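Local structure of RPA0582 (Rhodopseudomonas palustris, 3HHL) at residues D7-K10 with E11-A14; Y95-V98 with A99-V102. The protein is of unknown function but belongs to the DUF1330 family, whose members share the dimeric alpha-beta barrel fold. One frame throughout, in Å; residues are numbered along the deposited sequence.

Contacts 1 and 2 are both helix starts. Contact 1 opens helix 10-18 near the N-terminus and lies at the surface. Contact 2 leads from strand 89-95 into helix 98-106 and is partly buried. Each has a hydroxyl residue at the N-cap, T9 in one and S97 in the other. The threonine bond is weak; the serine bond is shorter. Contact 1 is otherwise backbone bonding with charged side chains at the surface, while contact 2 adds an aromatic pair and apolar packing. The two helices touch, with F13 packing on V102 and F101. The centres of the two contacts are about 16 Å apart.

Contact 1: D7-K10 with E11-A14; sequences DPTK and EVFA
T9 turns its hydroxyl toward the NH of V12: a chi1 of 69° sets OG1 between its own backbone N and carbonyl carbon, facing the first turn of helix 10-18. T9 is the N-cap. Its OG1 accepts a weak hydrogen bond from V12 N at 3.3 Å. V12 CG2 lies next to the same oxygen. That methyl stands beside the backbone N of V12 because CG1 takes the anti position, chi1 170°. E11 CB comes near T9 OG1 at the longer distance of 4.2 Å.

The backbone completes the turn. F13 N donates to T9 O at 3.0 Å, and the bond is nearly straight. A14 N donates to K10 O, also at 3.0 Å, with the donor tilted from the carbonyl plane. F13 CB passes 3.6 Å from T9 O, but its ring leads away from the cap. It reaches V102 and I105 of helix 98-106 and meets the ring of F16. The second protein chain packs on P8, V12 and F13.

K10 and E11 are both exposed. E11 is modelled in two conformers, so its relation to K10 NZ stays uncertain; the conformer given makes no salt bridge with it. The cap thus rests on one neutral hydroxyl and the first backbone bonds. The T9 hydroxyl gives the NH of V12 an acceptor where no preceding helical turn can supply one.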
ATOM      1  N   ASP C   7       7.118  14.503  -4.768  1.00 42.56           N
ATOM      2  CA  ASP C   7       8.542  14.201  -4.759  1.00 42.64           C
ATOM      3  C   ASP C   7       9.053  13.992  -3.353  1.00 41.32           C
ATOM      4  O   ASP C   7       8.457  14.428  -2.394  1.00 40.51           O
ATOM      5  CB  ASP C   7       9.339  15.351  -5.393  1.00 43.69           C
ATOM      6  CG  ASP C   7       9.153  15.452  -6.920  1.00 45.62           C
ATOM      7  OD1 ASP C   7       9.288  14.439  -7.682  1.00 47.78           O
ATOM      8  OD2 ASP C   7       8.896  16.595  -7.336  1.00 49.14           O
ATOM      9  N   PRO C   8      10.170  13.285  -3.225  1.00 40.57           N
ATOM     10  CA  PRO C   8      10.812  13.137  -1.924  1.00 39.63           C
ATOM     11  C   PRO C   8      11.545  14.411  -1.571  1.00 38.25           C
ATOM     12  O   PRO C   8      11.961  15.105  -2.470  1.00 38.22           O
ATOM     13  CB  PRO C   8      11.800  12.020  -2.162  1.00 39.45           C
ATOM     14  CG  PRO C   8      12.110  12.141  -3.599  1.00 40.44           C
ATOM     15  CD  PRO C   8      10.837  12.491  -4.256  1.00 40.33           C
ATOM     16  N   THR C   9      11.670  14.701  -0.285  1.00 36.85           N
ATOM     17  CA  THR C   9      12.461  15.816   0.185  1.00 36.47           C
ATOM     18  C   THR C   9      13.974  15.419   0.281  1.00 36.88           C
ATOM     19  O   THR C   9      14.333  14.237   0.350  1.00 35.38           O
ATOM     20  CB  THR C   9      11.993  16.294   1.585  1.00 36.65           C
ATOM     21  OG1 THR C   9      12.329  15.288   2.550  1.00 38.31           O
ATOM     22  CG2 THR C   9      10.496  16.580   1.648  1.00 32.78           C
ATOM     23  N   LYS C  10      14.860  16.424   0.275  1.00 37.29           N
ATOM     24  CA  LYS C  10      16.312  16.157   0.388  1.00 37.65           C
ATOM     25  C   LYS C  10      16.626  15.314   1.644  1.00 35.80           C
ATOM     26  O   LYS C  10      17.425  14.394   1.623  1.00 35.32           O
ATOM     27  CB  LYS C  10      17.126  17.460   0.545  1.00 38.40           C
ATOM     28  CG  LYS C  10      17.174  18.468  -0.613  1.00 42.76           C
ATOM     29  CD  LYS C  10      18.083  19.769  -0.281  1.00 46.55           C
ATOM     30  CE  LYS C  10      17.867  20.474   1.138  1.00 47.51           C
ATOM     31  NZ  LYS C  10      16.644  21.383   1.241  1.00 48.69           N
ATOM     32  N   GLU C  11      16.014  15.706   2.742  1.00 34.53           N
ATOM     33  CA  GLU C  11      16.327  15.141   4.051  0.50 34.58           C
ATOM     34  C   GLU C  11      15.970  13.670   4.121  1.00 34.14           C
ATOM     35  O   GLU C  11      16.745  12.854   4.621  1.00 34.28           O
ATOM     36  CB  GLU C  11      15.545  15.840   5.149  0.50 34.60           C
ATOM     37  CG  GLU C  11      15.882  17.278   5.327  0.50 36.40           C
ATOM     38  CD  GLU C  11      15.394  17.825   6.675  0.50 38.77           C
ATOM     39  OE1 GLU C  11      14.577  17.154   7.360  0.50 39.53           O
ATOM     40  OE2 GLU C  11      15.825  18.936   7.054  0.50 38.94           O
ATOM     41  N   VAL C  12      14.783  13.345   3.639  1.00 33.54           N
ATOM     42  CA  VAL C  12      14.288  11.984   3.625  1.00 32.62           C
ATOM     43  C   VAL C  12      15.040  11.115   2.623  1.00 32.94           C
ATOM     44  O   VAL C  12      15.317   9.937   2.891  1.00 32.81           O
ATOM     45  CB  VAL C  12      12.775  11.990   3.373  1.00 32.79           C
ATOM     46  CG1 VAL C  12      12.227  10.573   3.105  1.00 30.97           C
ATOM     47  CG2 VAL C  12      12.070  12.665   4.571  1.00 29.19           C
ATOM     48  N   PHE C  13      15.404  11.663   1.476  1.00 33.31           N
ATOM     49  CA  PHE C  13      16.241  10.879   0.563  1.00 34.18           C
ATOM     50  C   PHE C  13      17.621  10.585   1.173  1.00 33.63           C
ATOM     51  O   PHE C  13      18.227   9.543   0.901  1.00 33.95           O
ATOM     52  CB  PHE C  13      16.379  11.551  -0.789  1.00 34.88           C
ATOM     53  CG  PHE C  13      16.889  10.638  -1.851  1.00 38.26           C
ATOM     54  CD1 PHE C  13      16.074   9.735  -2.442  1.00 42.93           C
ATOM     55  CD2 PHE C  13      18.202  10.674  -2.242  1.00 44.29           C
ATOM     56  CE1 PHE C  13      16.537   8.867  -3.409  1.00 44.11           C
ATOM     57  CE2 PHE C  13      18.662   9.806  -3.229  1.00 46.17           C
ATOM     58  CZ  PHE C  13      17.818   8.899  -3.788  1.00 44.46           C
ATOM     59  N   ALA C  14      18.107  11.485   2.013  1.00 33.02           N
ATOM     60  CA  ALA C  14      19.362  11.252   2.727  1.00 33.28           C
ATOM     61  C   ALA C  14      19.177  10.035   3.654  1.00 33.18           C
ATOM     62  O   ALA C  14      20.031   9.142   3.715  1.00 33.21           O
ATOM     63  CB  ALA C  14      19.809  12.515   3.515  1.00 32.29           C
TER

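Contact 2: Y95-V98 with A99-V102; sequences YPSV and AAFV
Y95 and F101 form the aromatic part of this contact, a T-shaped pair. The edge of F101 meets the face of Y95, with planes at 87° and centroids 5.1 Å apart. F101 CD1 sits over the centre of the tyrosine ring, and its closest atom there is Y95 CE1 at 3.7 Å. F101 holds CG anti to its backbone N, chi1 -175°, which carries the ring back toward the strand end. An alanine in place of Y95 would remove this face and is likely to leave the F101 edge without its aromatic mate and a gap beside I25 and M27.

The polar part is the helix cap. S97 is the N-cap, and its OG accepts from A100 N at 2.8 Å. A chi1 of 68° brings OG round to face that NH. A100 N also makes a weak bond to S97 O at 3.3 Å, so one NH is shared by two oxygens of the same serine. V102 N donates to V98 O at 3.0 Å, a bond of the first turn of the helix.

The remaining contacts are apolar. P96 CD rests on A100 CB at 3.8 Å. V98 CG1 and V102 CG2 are more loosely apposed at 4.3 Å.

The contact joins strand 89-95 to helix 98-106. Y95 pairs through its backbone with I25, and Y95, V98 and F101 all pack on that residue of strand 25-33. From helix 10-18, F16 meets V98 and F101, while R17 touches V102. The start of helix 98-106 thus meets both strand 25-33 and helix 10-18.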
ATOM      1  N   TYR C  95      14.041  -3.576  -6.257  1.00 33.52           N
ATOM      2  CA  TYR C  95      15.385  -3.268  -6.753  1.00 32.89           C
ATOM      3  C   TYR C  95      16.337  -4.105  -5.946  1.00 31.56           C
ATOM      4  O   TYR C  95      16.035  -4.443  -4.840  1.00 31.16           O
ATOM      5  CB  TYR C  95      15.686  -1.779  -6.625  1.00 33.30           C
ATOM      6  CG  TYR C  95      14.691  -0.922  -7.386  1.00 36.55           C
ATOM      7  CD1 TYR C  95      13.433  -0.663  -6.857  1.00 39.32           C
ATOM      8  CD2 TYR C  95      15.002  -0.368  -8.627  1.00 39.09           C
ATOM      9  CE1 TYR C  95      12.513   0.121  -7.514  1.00 40.01           C
ATOM     10  CE2 TYR C  95      14.080   0.423  -9.306  1.00 41.16           C
ATOM     11  CZ  TYR C  95      12.827   0.653  -8.732  1.00 42.85           C
ATOM     12  OH  TYR C  95      11.853   1.397  -9.373  1.00 48.39           O
ATOM     13  N   PRO C  96      17.489  -4.466  -6.510  1.00 30.60           N
ATOM     14  CA  PRO C  96      18.288  -5.447  -5.802  1.00 29.91           C
ATOM     15  C   PRO C  96      19.075  -4.824  -4.666  1.00 30.12           C
ATOM     16  O   PRO C  96      19.638  -5.533  -3.807  1.00 29.52           O
ATOM     17  CB  PRO C  96      19.198  -5.995  -6.904  1.00 29.30           C
ATOM     18  CG  PRO C  96      19.216  -4.961  -7.938  1.00 28.72           C
ATOM     19  CD  PRO C  96      17.958  -4.261  -7.894  1.00 29.98           C
ATOM     20  N   SER C  97      19.115  -3.501  -4.654  1.00 29.87           N
ATOM     21  CA  SER C  97      19.888  -2.805  -3.650  1.00 30.00           C
ATOM     22  C   SER C  97      19.413  -1.368  -3.631  1.00 30.21           C
ATOM     23  O   SER C  97      18.750  -0.917  -4.566  1.00 29.81           O
ATOM     24  CB  SER C  97      21.380  -2.802  -4.015  1.00 30.46           C
ATOM     25  OG  SER C  97      21.606  -1.980  -5.175  1.00 30.48           O
ATOM     26  N   VAL C  98      19.778  -0.669  -2.557  1.00 30.09           N
ATOM     27  CA  VAL C  98      19.554   0.723  -2.445  1.00 30.12           C
ATOM     28  C   VAL C  98      20.366   1.440  -3.520  1.00 30.73           C
ATOM     29  O   VAL C  98      19.880   2.352  -4.161  1.00 32.09           O
ATOM     30  CB  VAL C  98      19.944   1.234  -1.063  1.00 30.50           C
ATOM     31  CG1 VAL C  98      19.945   2.751  -1.023  1.00 28.22           C
ATOM     32  CG2 VAL C  98      18.990   0.682  -0.022  1.00 29.68           C
ATOM     33  N   ALA C  99      21.586   0.990  -3.748  1.00 30.95           N
ATOM     34  CA  ALA C  99      22.470   1.619  -4.706  1.00 30.36           C
ATOM     35  C   ALA C  99      21.854   1.551  -6.108  1.00 30.26           C
ATOM     36  O   ALA C  99      22.021   2.490  -6.893  1.00 30.21           O
ATOM     37  CB  ALA C  99      23.886   0.993  -4.656  1.00 28.80           C
ATOM     38  N   ALA C 100      21.135   0.478  -6.422  1.00 29.94           N
ATOM     39  CA  ALA C 100      20.583   0.366  -7.766  1.00 30.19           C
ATOM     40  C   ALA C 100      19.571   1.482  -7.947  1.00 30.79           C
ATOM     41  O   ALA C 100      19.510   2.108  -8.999  1.00 31.67           O
ATOM     42  CB  ALA C 100      19.942  -0.991  -8.000  1.00 29.11           C
ATOM     43  N   PHE C 101      18.793   1.727  -6.908  1.00 31.17           N
ATOM     44  CA  PHE C 101      17.749   2.699  -6.971  1.00 32.21           C
ATOM     45  C   PHE C 101      18.318   4.107  -7.052  1.00 32.27           C
ATOM     46  O   PHE C 101      17.762   4.949  -7.745  1.00 32.53           O
ATOM     47  CB  PHE C 101      16.859   2.588  -5.730  1.00 33.08           C
ATOM     48  CG  PHE C 101      15.661   3.488  -5.758  1.00 32.94           C
ATOM     49  CD1 PHE C 101      14.463   3.056  -6.274  1.00 35.61           C
ATOM     50  CD2 PHE C 101      15.741   4.778  -5.292  1.00 34.06           C
ATOM     51  CE1 PHE C 101      13.353   3.911  -6.313  1.00 34.42           C
ATOM     52  CE2 PHE C 101      14.640   5.619  -5.335  1.00 33.48           C
ATOM     53  CZ  PHE C 101      13.465   5.186  -5.831  1.00 33.45           C
ATOM     54  N   VAL C 102      19.402   4.372  -6.334  1.00 32.21           N
ATOM     55  CA  VAL C 102      20.036   5.685  -6.402  1.00 32.55           C
ATOM     56  C   VAL C 102      20.617   5.919  -7.817  1.00 33.26           C
ATOM     57  O   VAL C 102      20.485   7.015  -8.412  1.00 34.04           O
ATOM     58  CB  VAL C 102      21.089   5.849  -5.283  1.00 32.44           C
ATOM     59  CG1 VAL C 102      21.962   7.063  -5.500  1.00 31.10           C
ATOM     60  CG2 VAL C 102      20.407   5.922  -3.947  1.00 31.68           C
TER